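Local coordinates for protein acetyltransferase of GNAT family (Staphylococcus aureus subsp. aureus Mu50, PDB 3D8P) that probably transfers an acetyl group from acetyl-coenzyme A to an amine-bearing substrate not yet identified, as a member of the GNAT acetyltransferase family, at residues S125-Y130 against D153-Y158; R11-E16 against F55-N60; G70-R73 against S79-K82. All blocks are in the same frame, centred on the assembly; numbering follows the deposited sequence.

Interaction 1 (S125-Y130 against D153-Y158); sequences SAQYFY and DNRFYY. With EDO (1,2-ethanediol), chain F.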
ATOM      1  N   SER A 125      12.473  -5.196   5.680  1.00 41.73           N
ATOM      2  CA  SER A 125      12.611  -3.753   5.778  1.00 41.74           C
ATOM      3  C   SER A 125      11.270  -3.038   5.981  1.00 39.20           C
ATOM      4  O   SER A 125      11.187  -2.078   6.727  1.00 39.54           O
ATOM      5  CB  SER A 125      13.315  -3.229   4.527  1.00 42.56           C
ATOM      6  OG  SER A 125      13.241  -1.816   4.461  1.00 54.07           O
ATOM      7  N   ALA A 126      10.230  -3.496   5.295  1.00 37.91           N
ATOM      8  CA  ALA A 126       8.904  -2.898   5.423  1.00 37.26           C
ATOM      9  C   ALA A 126       8.379  -2.944   6.859  1.00 36.32           C
ATOM     10  O   ALA A 126       7.661  -2.041   7.266  1.00 37.96           O
ATOM     11  CB  ALA A 126       7.909  -3.569   4.483  1.00 35.70           C
ATOM     12  N   GLN A 127       8.736  -3.980   7.620  1.00 37.62           N
ATOM     13  CA  GLN A 127       8.292  -4.135   9.031  1.00 39.04           C
ATOM     14  C   GLN A 127       8.875  -3.002   9.865  1.00 37.60           C
ATOM     15  O   GLN A 127       8.165  -2.336  10.590  1.00 36.23           O
ATOM     16  CB  GLN A 127       8.773  -5.463   9.673  1.00 40.83           C
ATOM     17  CG  GLN A 127       8.636  -6.759   8.843  1.00 42.68           C
ATOM     18  CD  GLN A 127       7.205  -7.146   8.557  1.00 42.71           C
ATOM     19  OE1 GLN A 127       6.860  -7.488   7.424  1.00 52.57           O
ATOM     20  NE2 GLN A 127       6.365  -7.082   9.570  1.00 38.91           N
ATOM     21  N   TYR A 128      10.187  -2.810   9.760  1.00 37.86           N
ATOM     22  CA  TYR A 128      10.863  -1.718  10.438  1.00 40.02           C
ATOM     23  C   TYR A 128      10.315  -0.368   9.998  1.00 38.20           C
ATOM     24  O   TYR A 128      10.184   0.537  10.820  1.00 36.35           O
ATOM     25  CB  TYR A 128      12.352  -1.759  10.163  1.00 43.48           C
ATOM     26  CG  TYR A 128      13.033  -3.026  10.615  1.00 49.88           C
ATOM     27  CD1 TYR A 128      12.871  -3.511  11.915  1.00 56.16           C
ATOM     28  CD2 TYR A 128      13.890  -3.716   9.758  1.00 58.30           C
ATOM     29  CE1 TYR A 128      13.527  -4.668  12.341  1.00 56.55           C
ATOM     30  CE2 TYR A 128      14.557  -4.868  10.176  1.00 56.13           C
ATOM     31  CZ  TYR A 128      14.369  -5.340  11.462  1.00 56.73           C
ATOM     32  OH  TYR A 128      15.035  -6.485  11.861  1.00 58.11           O
ATOM     33  N   PHE A 129      10.003  -0.230   8.707  1.00 35.99           N
ATOM     34  CA  PHE A 129       9.400   1.005   8.203  1.00 35.04           C
ATOM     35  C   PHE A 129       8.064   1.307   8.903  1.00 33.76           C
ATOM     36  O   PHE A 129       7.841   2.420   9.370  1.00 32.46           O
ATOM     37  CB  PHE A 129       9.172   0.946   6.680  1.00 36.63           C
ATOM     38  CG  PHE A 129       8.396   2.124   6.146  1.00 33.57           C
ATOM     39  CD1 PHE A 129       9.032   3.330   5.882  1.00 35.39           C
ATOM     40  CD2 PHE A 129       7.028   2.035   5.951  1.00 35.53           C
ATOM     41  CE1 PHE A 129       8.318   4.428   5.413  1.00 40.21           C
ATOM     42  CE2 PHE A 129       6.304   3.124   5.479  1.00 37.17           C
ATOM     43  CZ  PHE A 129       6.942   4.320   5.208  1.00 37.12           C
ATOM     44  N   TYR A 130       7.181   0.318   8.970  1.00 33.14           N
ATOM     45  CA  TYR A 130       5.882   0.527   9.616  1.00 33.81           C
ATOM     46  C   TYR A 130       6.066   0.850  11.099  1.00 33.77           C
ATOM     47  O   TYR A 130       5.449   1.772  11.590  1.00 34.01           O
ATOM     48  CB  TYR A 130       4.957  -0.677   9.432  1.00 31.31           C
ATOM     49  CG  TYR A 130       4.686  -1.023   7.986  1.00 34.34           C
ATOM     50  CD1 TYR A 130       4.178  -0.074   7.117  1.00 34.14           C
ATOM     51  CD2 TYR A 130       4.910  -2.309   7.494  1.00 34.70           C
ATOM     52  CE1 TYR A 130       3.912  -0.375   5.801  1.00 32.83           C
ATOM     53  CE2 TYR A 130       4.646  -2.614   6.168  1.00 38.86           C
ATOM     54  CZ  TYR A 130       4.149  -1.629   5.320  1.00 37.16           C
ATOM     55  OH  TYR A 130       3.870  -1.898   3.990  1.00 39.57           O
ATOM     56  N   ASP A 153      -0.488 -13.292   4.502  1.00 46.42           N
ATOM     57  CA  ASP A 153      -0.038 -12.390   5.563  1.00 46.23           C
ATOM     58  C   ASP A 153       0.159 -13.113   6.876  1.00 46.25           C
ATOM     59  O   ASP A 153      -0.630 -13.978   7.263  1.00 47.15           O
ATOM     60  CB  ASP A 153      -1.047 -11.307   5.809  1.00 44.83           C
ATOM     61  CG  ASP A 153      -1.133 -10.354   4.690  1.00 49.55           C
ATOM     62  OD1 ASP A 153      -0.105 -10.220   3.995  1.00 58.30           O
ATOM     63  OD2 ASP A 153      -2.210  -9.726   4.511  1.00 54.77           O
ATOM     64  N   ASN A 154       1.207 -12.725   7.569  1.00 44.38           N
ATOM     65  CA  ASN A 154       1.480 -13.267   8.872  1.00 42.25           C
ATOM     66  C   ASN A 154       1.868 -12.219   9.897  1.00 39.05           C
ATOM     67  O   ASN A 154       2.164 -12.571  11.052  1.00 44.60           O
ATOM     68  CB  ASN A 154       2.553 -14.360   8.759  1.00 43.96           C
ATOM     69  CG  ASN A 154       3.711 -13.966   7.842  1.00 44.27           C
ATOM     70  OD1 ASN A 154       4.428 -13.014   8.125  1.00 47.31           O
ATOM     71  ND2 ASN A 154       3.909 -14.723   6.756  1.00 45.61           N
ATOM     72  N   ARG A 155       1.927 -10.950   9.503  1.00 32.65           N
ATOM     73  CA  ARG A 155       2.223  -9.887  10.463  1.00 33.32           C
ATOM     74  C   ARG A 155       1.203  -8.788  10.241  1.00 30.58           C
ATOM     75  O   ARG A 155       0.920  -8.407   9.082  1.00 30.21           O
ATOM     76  CB  ARG A 155       3.654  -9.333  10.301  1.00 37.08           C
ATOM     77  CG  ARG A 155       4.810 -10.364  10.330  1.00 41.86           C
ATOM     78  CD  ARG A 155       5.277 -10.737  11.703  1.00 37.48           C
ATOM     79  NE  ARG A 155       5.854  -9.600  12.421  1.00 38.96           N
ATOM     80  CZ  ARG A 155       7.147  -9.302  12.542  1.00 44.60           C
ATOM     81  NH1 ARG A 155       8.101 -10.025  11.960  1.00 47.02           N
ATOM     82  NH2 ARG A 155       7.487  -8.243  13.263  1.00 44.62           N
ATOM     83  N   PHE A 156       0.649  -8.275  11.338  1.00 29.15           N
ATOM     84  CA  PHE A 156      -0.434  -7.283  11.281  1.00 28.14           C
ATOM     85  C   PHE A 156      -0.096  -6.055  12.083  1.00 27.43           C
ATOM     86  O   PHE A 156       0.529  -6.143  13.120  1.00 30.28           O
ATOM     87  CB  PHE A 156      -1.764  -7.901  11.759  1.00 29.89           C
ATOM     88  CG  PHE A 156      -2.143  -9.109  10.983  1.00 28.58           C
ATOM     89  CD1 PHE A 156      -2.753  -8.974   9.729  1.00 32.93           C
ATOM     90  CD2 PHE A 156      -1.818 -10.363  11.453  1.00 22.79           C
ATOM     91  CE1 PHE A 156      -3.053 -10.103   8.971  1.00 35.18           C
ATOM     92  CE2 PHE A 156      -2.073 -11.491  10.692  1.00 28.80           C
ATOM     93  CZ  PHE A 156      -2.724 -11.360   9.471  1.00 32.14           C
ATOM     94  N   TYR A 157      -0.525  -4.909  11.593  1.00 28.00           N
ATOM     95  CA  TYR A 157      -0.199  -3.652  12.203  1.00 28.50           C
ATOM     96  C   TYR A 157      -1.375  -2.679  12.139  1.00 29.18           C
ATOM     97  O   TYR A 157      -2.292  -2.842  11.349  1.00 29.10           O
ATOM     98  CB  TYR A 157       1.021  -3.022  11.514  1.00 29.78           C
ATOM     99  CG  TYR A 157       2.307  -3.789  11.616  1.00 28.09           C
ATOM    100  CD1 TYR A 157       2.599  -4.811  10.718  1.00 32.62           C
ATOM    101  CD2 TYR A 157       3.251  -3.484  12.579  1.00 25.35           C
ATOM    102  CE1 TYR A 157       3.804  -5.521  10.789  1.00 28.13           C
ATOM    103  CE2 TYR A 157       4.471  -4.180  12.646  1.00 23.66           C
ATOM    104  CZ  TYR A 157       4.726  -5.198  11.752  1.00 26.65           C
ATOM    105  OH  TYR A 157       5.896  -5.910  11.808  1.00 30.71           O
ATOM    106  N   TYR A 158      -1.321  -1.671  12.999  1.00 30.22           N
ATOM    107  CA  TYR A 158      -2.330  -0.637  13.072  1.00 29.71           C
ATOM    108  C   TYR A 158      -1.689   0.710  13.435  1.00 29.10           C
ATOM    109  O   TYR A 158      -0.811   0.803  14.289  1.00 28.69           O
ATOM    110  CB  TYR A 158      -3.452  -0.980  14.077  1.00 28.93           C
ATOM    111  CG  TYR A 158      -4.464   0.146  14.259  1.00 24.91           C
ATOM    112  CD1 TYR A 158      -5.516   0.319  13.376  1.00 25.72           C
ATOM    113  CD2 TYR A 158      -4.352   1.039  15.331  1.00 27.65           C
ATOM    114  CE1 TYR A 158      -6.434   1.380  13.544  1.00 25.78           C
ATOM    115  CE2 TYR A 158      -5.242   2.080  15.507  1.00 22.57           C
ATOM    116  CZ  TYR A 158      -6.289   2.248  14.601  1.00 26.07           C
ATOM    117  OH  TYR A 158      -7.192   3.270  14.794  1.00 26.81           O
TER
HETATM  118  C1  EDO F 166       4.927  -4.832   0.845  1.00 30.15           C
HETATM  119  O1  EDO F 166       3.669  -4.298   0.396  1.00 33.44           O
HETATM  120  C2  EDO F 166       5.273  -4.315   2.229  1.00 36.27           C
HETATM  121  O2  EDO F 166       4.365  -4.849   3.211  1.00 33.10           O
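Gln127 reaches from helix 124-132 to Tyr157 and Arg155 at the start of strand 155-160, one of the places where a helix of the GNAT fold packs on its sheet. The side chains of Gln127 and Tyr157 cross at roughly a right angle, with amide and phenol planes turned 47° apart. Gln127 is bent at its second torsion (chi2 -65°), which swings the amide toward the strand: NE2 as modelled lies 2.6 Å from Tyr157 OH, at the edge of the ring. The amide is probably turned over in the model, so which of its two ends meets the phenol is doubtful. Whichever end is really there, the amide lies over one face of the Arg155 guanidinium. Arg155, folded back at two torsions beneath the amide, is held by salt bridges to Asp121 and Glu137, which would fix the plane of the group. At its root the strand carries a classic beta bulge, Asn154 and Arg155 both facing Thr119 of strand 114-119. One turn further along the helix, Tyr130 packs on Leu117 and Met84. Beside it a 1,2-ethanediol, probably from the crystallisation liquor, is hydrogen-bonded to Thr119 OG1 and Met84 O, probably close to where the family binds acetyl-CoA. The diol O2 lies in the plane of the Tyr130 ring, hydrogen-bonded to Tyr130 OH at 3.1 Å, while its C2 rests 3.5 Å from Ala126 CB.

Interaction 2 (R11-E16 against F55-N60); sequences RSYKEE and FWLAIN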
ATOM      1  N   ARG A  11      -5.642   4.930 -15.374  1.00 28.47           N
ATOM      2  CA  ARG A  11      -5.676   3.669 -16.157  1.00 30.89           C
ATOM      3  C   ARG A  11      -4.524   3.439 -17.116  1.00 29.93           C
ATOM      4  O   ARG A  11      -4.255   2.300 -17.485  1.00 31.29           O
ATOM      5  CB  ARG A  11      -6.977   3.561 -16.969  1.00 32.21           C
ATOM      6  CG  ARG A  11      -8.200   3.434 -16.086  1.00 41.28           C
ATOM      7  CD  ARG A  11      -9.396   2.868 -16.848  1.00 41.97           C
ATOM      8  NE  ARG A  11      -9.829   3.707 -17.960  1.00 43.31           N
ATOM      9  CZ  ARG A  11     -10.560   4.819 -17.839  1.00 41.63           C
ATOM     10  NH1 ARG A  11     -10.894   5.285 -16.644  1.00 45.80           N
ATOM     11  NH2 ARG A  11     -10.936   5.486 -18.924  1.00 36.13           N
ATOM     12  N   SER A  12      -3.859   4.507 -17.545  1.00 29.51           N
ATOM     13  CA  SER A  12      -2.726   4.358 -18.444  1.00 27.52           C
ATOM     14  C   SER A  12      -1.622   3.558 -17.794  1.00 26.90           C
ATOM     15  O   SER A  12      -0.845   2.908 -18.483  1.00 28.64           O
ATOM     16  CB  SER A  12      -2.190   5.724 -18.905  1.00 28.85           C
ATOM     17  OG  SER A  12      -1.764   6.549 -17.836  1.00 25.92           O
ATOM     18  N   TYR A  13      -1.581   3.579 -16.457  1.00 28.04           N
ATOM     19  CA  TYR A  13      -0.513   2.935 -15.691  1.00 25.52           C
ATOM     20  C   TYR A  13      -0.775   1.474 -15.352  1.00 26.99           C
ATOM     21  O   TYR A  13       0.080   0.853 -14.723  1.00 29.40           O
ATOM     22  CB  TYR A  13      -0.261   3.710 -14.402  1.00 23.63           C
ATOM     23  CG  TYR A  13       0.565   4.962 -14.534  1.00 23.81           C
ATOM     24  CD1 TYR A  13       1.947   4.889 -14.690  1.00 26.26           C
ATOM     25  CD2 TYR A  13      -0.020   6.221 -14.459  1.00 26.39           C
ATOM     26  CE1 TYR A  13       2.720   6.033 -14.784  1.00 22.81           C
ATOM     27  CE2 TYR A  13       0.745   7.379 -14.553  1.00 20.87           C
ATOM     28  CZ  TYR A  13       2.116   7.287 -14.696  1.00 23.66           C
ATOM     29  OH  TYR A  13       2.880   8.450 -14.810  1.00 25.76           O
ATOM     30  N   LYS A  14      -1.916   0.923 -15.780  1.00 27.01           N
ATOM     31  CA  LYS A  14      -2.288  -0.461 -15.434  1.00 29.85           C
ATOM     32  C   LYS A  14      -1.174  -1.485 -15.621  1.00 29.46           C
ATOM     33  O   LYS A  14      -0.799  -2.173 -14.681  1.00 29.93           O
ATOM     34  CB  LYS A  14      -3.496  -0.945 -16.234  1.00 30.26           C
ATOM     35  CG  LYS A  14      -3.863  -2.394 -15.893  1.00 32.89           C
ATOM     36  CD  LYS A  14      -5.168  -2.832 -16.524  1.00 32.46           C
ATOM     37  CE  LYS A  14      -5.415  -4.311 -16.256  1.00 33.10           C
ATOM     38  NZ  LYS A  14      -6.739  -4.783 -16.788  1.00 34.58           N
ATOM     39  N   GLU A  15      -0.658  -1.596 -16.831  1.00 28.13           N
ATOM     40  CA  GLU A  15       0.320  -2.642 -17.125  1.00 30.28           C
ATOM     41  C   GLU A  15       1.689  -2.382 -16.460  1.00 30.78           C
ATOM     42  O   GLU A  15       2.340  -3.316 -15.972  1.00 28.37           O
ATOM     43  CB  GLU A  15       0.440  -2.856 -18.648  1.00 30.25           C
ATOM     44  CG  GLU A  15      -0.844  -3.439 -19.291  1.00 34.33           C
ATOM     45  CD  GLU A  15      -1.237  -4.803 -18.709  1.00 36.89           C
ATOM     46  OE1 GLU A  15      -0.343  -5.503 -18.208  1.00 34.67           O
ATOM     47  OE2 GLU A  15      -2.431  -5.164 -18.716  1.00 38.11           O
ATOM     48  N   GLU A  16       2.105  -1.118 -16.437  1.00 30.47           N
ATOM     49  CA  GLU A  16       3.329  -0.730 -15.754  1.00 30.84           C
ATOM     50  C   GLU A  16       3.264  -1.049 -14.260  1.00 29.60           C
ATOM     51  O   GLU A  16       4.225  -1.585 -13.702  1.00 28.54           O
ATOM     52  CB  GLU A  16       3.643   0.762 -15.954  1.00 30.31           C
ATOM     53  CG  GLU A  16       5.064   1.118 -15.475  1.00 30.99           C
ATOM     54  CD  GLU A  16       5.392   2.597 -15.524  1.00 30.69           C
ATOM     55  OE1 GLU A  16       4.686   3.361 -16.197  1.00 36.03           O
ATOM     56  OE2 GLU A  16       6.385   2.997 -14.891  1.00 35.09           O
ATOM     57  N   PHE A  55      -5.370   5.209  -4.315  1.00 31.43           N
ATOM     58  CA  PHE A  55      -4.216   4.567  -4.913  1.00 29.72           C
ATOM     59  C   PHE A  55      -3.345   5.666  -5.523  1.00 29.80           C
ATOM     60  O   PHE A  55      -3.763   6.396  -6.443  1.00 28.54           O
ATOM     61  CB  PHE A  55      -4.589   3.455  -5.908  1.00 29.30           C
ATOM     62  CG  PHE A  55      -3.542   2.408  -6.005  1.00 29.67           C
ATOM     63  CD1 PHE A  55      -2.309   2.703  -6.583  1.00 26.45           C
ATOM     64  CD2 PHE A  55      -3.730   1.161  -5.451  1.00 30.08           C
ATOM     65  CE1 PHE A  55      -1.312   1.766  -6.653  1.00 24.50           C
ATOM     66  CE2 PHE A  55      -2.736   0.210  -5.519  1.00 26.49           C
ATOM     67  CZ  PHE A  55      -1.520   0.508  -6.122  1.00 31.87           C
ATOM     68  N   TRP A  56      -2.140   5.793  -4.961  1.00 30.39           N
ATOM     69  CA  TRP A  56      -1.184   6.828  -5.327  1.00 30.11           C
ATOM     70  C   TRP A  56       0.072   6.208  -5.918  1.00 29.52           C
ATOM     71  O   TRP A  56       0.471   5.091  -5.553  1.00 28.89           O
ATOM     72  CB  TRP A  56      -0.800   7.669  -4.104  1.00 31.08           C
ATOM     73  CG  TRP A  56      -1.961   8.282  -3.371  1.00 31.61           C
ATOM     74  CD1 TRP A  56      -2.495   7.854  -2.178  1.00 33.21           C
ATOM     75  CD2 TRP A  56      -2.736   9.425  -3.769  1.00 33.89           C
ATOM     76  NE1 TRP A  56      -3.551   8.654  -1.820  1.00 33.72           N
ATOM     77  CE2 TRP A  56      -3.721   9.627  -2.772  1.00 34.08           C
ATOM     78  CE3 TRP A  56      -2.687  10.304  -4.861  1.00 34.97           C
ATOM     79  CZ2 TRP A  56      -4.645  10.668  -2.835  1.00 31.45           C
ATOM     80  CZ3 TRP A  56      -3.602  11.328  -4.931  1.00 29.67           C
ATOM     81  CH2 TRP A  56      -4.584  11.497  -3.924  1.00 32.22           C
ATOM     82  N   LEU A  57       0.673   6.933  -6.852  1.00 28.24           N
ATOM     83  CA  LEU A  57       1.925   6.526  -7.473  1.00 28.03           C
ATOM     84  C   LEU A  57       2.973   7.582  -7.223  1.00 27.95           C
ATOM     85  O   LEU A  57       2.712   8.771  -7.384  1.00 28.15           O
ATOM     86  CB  LEU A  57       1.763   6.384  -8.990  1.00 25.14           C
ATOM     87  CG  LEU A  57       0.635   5.480  -9.468  1.00 25.50           C
ATOM     88  CD1 LEU A  57       0.567   5.494 -10.973  1.00 22.01           C
ATOM     89  CD2 LEU A  57       0.816   4.054  -8.923  1.00 24.88           C
ATOM     90  N   ALA A  58       4.164   7.142  -6.840  1.00 28.70           N
ATOM     91  CA  ALA A  58       5.331   8.006  -6.805  1.00 26.11           C
ATOM     92  C   ALA A  58       5.959   7.808  -8.176  1.00 27.76           C
ATOM     93  O   ALA A  58       6.193   6.659  -8.603  1.00 26.75           O
ATOM     94  CB  ALA A  58       6.277   7.603  -5.708  1.00 24.07           C
ATOM     95  N   ILE A  59       6.197   8.921  -8.878  1.00 27.88           N
ATOM     96  CA  ILE A  59       6.720   8.875 -10.216  1.00 27.03           C
ATOM     97  C   ILE A  59       7.959   9.767 -10.355  1.00 29.63           C
ATOM     98  O   ILE A  59       8.102  10.782  -9.679  1.00 30.25           O
ATOM     99  CB  ILE A  59       5.619   9.254 -11.265  1.00 27.74           C
ATOM    100  CG1 ILE A  59       5.150  10.706 -11.083  1.00 27.63           C
ATOM    101  CG2 ILE A  59       4.422   8.283 -11.181  1.00 23.40           C
ATOM    102  CD1 ILE A  59       4.269  11.244 -12.236  1.00 23.74           C
ATOM    103  N   ASN A  60       8.851   9.381 -11.252  1.00 29.30           N
ATOM    104  CA  ASN A  60      10.065  10.143 -11.477  1.00 29.45           C
ATOM    105  C   ASN A  60       9.855  11.198 -12.580  1.00 30.42           C
ATOM    106  O   ASN A  60       8.717  11.455 -13.000  1.00 29.89           O
ATOM    107  CB  ASN A  60      11.227   9.178 -11.769  1.00 29.10           C
ATOM    108  CG  ASN A  60      11.066   8.415 -13.072  1.00 29.29           C
ATOM    109  OD1 ASN A  60      10.164   8.677 -13.867  1.00 29.18           O
ATOM    110  ND2 ASN A  60      11.978   7.475 -13.309  1.00 26.12           N
TER
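Tyr13 lays one face of its ring on Leu57, joining the turn before helix 14-28 to strand 54-59 in the helix-on-sheet packing of the GNAT fold. The tight part is a CH-pi contact. Leu57 CD1 stands 3.8 Å from the centroid of the Tyr13 ring, 21° off the normal, and is displaced toward the CG-CD2 bond, so that it lies 3.6 Å from Tyr13 CG. Leu57 presents this methyl from an extended side chain (chi2 177°) that rises off the sheet, and the two side chains approach at a slant. Further along the strand the packing is looser: Ile59 meets the phenol end of the ring across a near right angle, with its CG2 4.3 Å from Tyr13 CZ. Tyr13 also touches Ile7 of strand 5-8 and Ile65 of strand 65-73, so three neighbouring strands receive one aromatic side chain. The outer side of the turn and helix start is very different. Arg11, Ser12 and Glu15 face solvent, and salt bridges there pair Arg11 with Glu45 and Glu15 with Arg35, which lies between the calcium ligands Asp34 and Asp36 (the third is Asp37). The polar tip of the tyrosine is satisfied from the loop after the strand: Tyr13 OH hydrogen-bonds to the backbone oxygen of Gln63, while Ile59 CG2 lies 3.9 Å from Tyr13 OH.

Interaction 3 (G70-R73 against S79-K82); sequences GLIR and SALK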
ATOM      1  N   GLY A  70      -1.700   1.767  -1.811  1.00 28.84           N
ATOM      2  CA  GLY A  70      -3.148   1.676  -1.886  1.00 28.41           C
ATOM      3  C   GLY A  70      -3.799   1.698  -0.509  1.00 28.78           C
ATOM      4  O   GLY A  70      -3.169   1.388   0.501  1.00 27.91           O
ATOM      5  N   LEU A  71      -5.069   2.074  -0.482  1.00 29.54           N
ATOM      6  CA  LEU A  71      -5.858   2.049   0.730  1.00 30.15           C
ATOM      7  C   LEU A  71      -7.259   1.609   0.396  1.00 30.90           C
ATOM      8  O   LEU A  71      -7.889   2.144  -0.556  1.00 31.74           O
ATOM      9  CB  LEU A  71      -5.934   3.436   1.394  1.00 30.53           C
ATOM     10  CG  LEU A  71      -6.575   3.467   2.793  1.00 33.80           C
ATOM     11  CD1 LEU A  71      -5.547   3.285   3.907  1.00 33.03           C
ATOM     12  CD2 LEU A  71      -7.362   4.713   3.047  1.00 36.67           C
ATOM     13  N   ILE A  72      -7.764   0.637   1.157  1.00 32.06           N
ATOM     14  CA  ILE A  72      -9.193   0.321   1.092  1.00 32.30           C
ATOM     15  C   ILE A  72      -9.900   0.800   2.355  1.00 31.23           C
ATOM     16  O   ILE A  72      -9.365   0.783   3.453  1.00 30.06           O
ATOM     17  CB  ILE A  72      -9.533  -1.178   0.781  1.00 31.81           C
ATOM     18  CG1 ILE A  72      -8.964  -2.110   1.832  1.00 35.06           C
ATOM     19  CG2 ILE A  72      -9.035  -1.561  -0.631  1.00 33.99           C
ATOM     20  CD1 ILE A  72      -9.581  -3.524   1.828  1.00 35.16           C
ATOM     21  N   ARG A  73     -11.134   1.213   2.171  1.00 31.74           N
ATOM     22  CA  ARG A  73     -11.975   1.638   3.239  1.00 31.90           C
ATOM     23  C   ARG A  73     -12.746   0.446   3.837  1.00 30.80           C
ATOM     24  O   ARG A  73     -13.352  -0.332   3.118  1.00 31.93           O
ATOM     25  CB  ARG A  73     -12.913   2.729   2.717  1.00 31.31           C
ATOM     26  CG  ARG A  73     -13.817   3.251   3.787  1.00 44.01           C
ATOM     27  CD  ARG A  73     -14.186   4.686   3.594  1.00 48.11           C
ATOM     28  NE  ARG A  73     -14.635   5.221   4.881  1.00 51.62           N
ATOM     29  CZ  ARG A  73     -14.690   6.513   5.187  1.00 46.31           C
ATOM     30  NH1 ARG A  73     -14.307   7.429   4.303  1.00 41.56           N
ATOM     31  NH2 ARG A  73     -15.113   6.886   6.394  1.00 43.61           N
ATOM     32  N   SER A  79      -9.609   1.574   7.838  1.00 29.09           N
ATOM     33  CA  SER A  79      -9.056   1.382   6.492  1.00 29.01           C
ATOM     34  C   SER A  79      -7.952   0.338   6.529  1.00 28.37           C
ATOM     35  O   SER A  79      -7.451   0.007   7.611  1.00 28.44           O
ATOM     36  CB  SER A  79      -8.485   2.693   5.981  1.00 29.51           C
ATOM     37  OG  SER A  79      -7.387   3.101   6.777  1.00 26.82           O
ATOM     38  N   ALA A  80      -7.608  -0.185   5.352  1.00 29.13           N
ATOM     39  CA  ALA A  80      -6.510  -1.113   5.181  1.00 28.88           C
ATOM     40  C   ALA A  80      -5.533  -0.634   4.101  1.00 30.09           C
ATOM     41  O   ALA A  80      -5.939  -0.304   2.964  1.00 31.72           O
ATOM     42  CB  ALA A  80      -7.039  -2.489   4.842  1.00 26.31           C
ATOM     43  N   LEU A  81      -4.251  -0.627   4.457  1.00 28.66           N
ATOM     44  CA  LEU A  81      -3.168  -0.275   3.532  1.00 28.79           C
ATOM     45  C   LEU A  81      -2.857  -1.491   2.652  1.00 29.82           C
ATOM     46  O   LEU A  81      -2.848  -2.616   3.127  1.00 29.09           O
ATOM     47  CB  LEU A  81      -1.934   0.197   4.290  1.00 27.98           C
ATOM     48  CG  LEU A  81      -0.955   1.117   3.578  1.00 29.52           C
ATOM     49  CD1 LEU A  81      -1.563   2.520   3.374  1.00 22.83           C
ATOM     50  CD2 LEU A  81       0.369   1.239   4.340  1.00 23.93           C
ATOM     51  N   LYS A  82      -2.665  -1.243   1.361  1.00 31.04           N
ATOM     52  CA  LYS A  82      -2.387  -2.270   0.385  1.00 31.76           C
ATOM     53  C   LYS A  82      -1.309  -1.859  -0.603  1.00 31.40           C
ATOM     54  O   LYS A  82      -1.099  -0.674  -0.864  1.00 32.23           O
ATOM     55  CB  LYS A  82      -3.647  -2.622  -0.390  1.00 34.89           C
ATOM     56  CG  LYS A  82      -4.838  -2.979   0.505  1.00 40.41           C
ATOM     57  CD  LYS A  82      -5.597  -4.165  -0.002  1.00 49.87           C
ATOM     58  CE  LYS A  82      -4.988  -5.447   0.496  1.00 57.27           C
ATOM     59  NZ  LYS A  82      -5.282  -5.661   1.947  1.00 58.36           N
TER
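Gly70 with Lys82 and, two residues along, Ile72 with Ala80 form the two hydrogen-bonded pairs of an antiparallel ladder between strands 65-73 and 78-86. Ile72 N donates to Ala80 O at 2.7 Å, and the return bond from Ala80 N to Ile72 O is 2.8 Å; in both the donor lies in the carbonyl plane. The Gly70 end is less regular. There Gly70 N donates to Lys82 O at 2.7 Å in the less straight bond (147°), Lys82 N approaches Gly70 O from above the carbonyl plane, 54° out of it, and Gly70 O stands 3.2 Å from Lys82 O, two acceptors. Side chains then divide between the two faces. On one, Ile72 CG1 rests 3.6 Å from Ala80 CB, its chi1 of 60° placing CG1 between the backbone N and the carbonyl carbon. On the other, Leu71 CD1 lies 3.4 Å from Ser79 OG and 4.1 Å from Leu81 CD1. Ser79 OG is in turn hydrogen-bonded to Gly114 O at the start of strand 114-119. Beyond the pair, this hairpin forms the middle of the sheet: backbone hydrogen bonds join Leu71 to Gln54 on one flank, and Ser79 and Leu81 to Tyr116 on the other. Helix 95-109 packs on Leu71 and Leu81 through Val103, while Tyr48 of helix 44-49 meets Ile72 and Lys82 on the opposite face.

Overall arrangement
All three contacts rest on one mixed sheet, the core of the GNAT fold. Along the chain interaction 2 closes first, then the hairpin of interaction 3, then interaction 1. Interactions 1 and 2 lie on opposite sides of the chain's centre, about 23 Å between centres, and do not touch. Interaction 3 lies about 14 Å from the first and 17 Å from the second, centre to centre, and meets both: Tyr130 packs on Leu81, and Phe55 on Gly70. The central hairpin thus lies between the packing of helix 14-28 on one face of the sheet and that of helix 124-132 on the other, and touches both contacts.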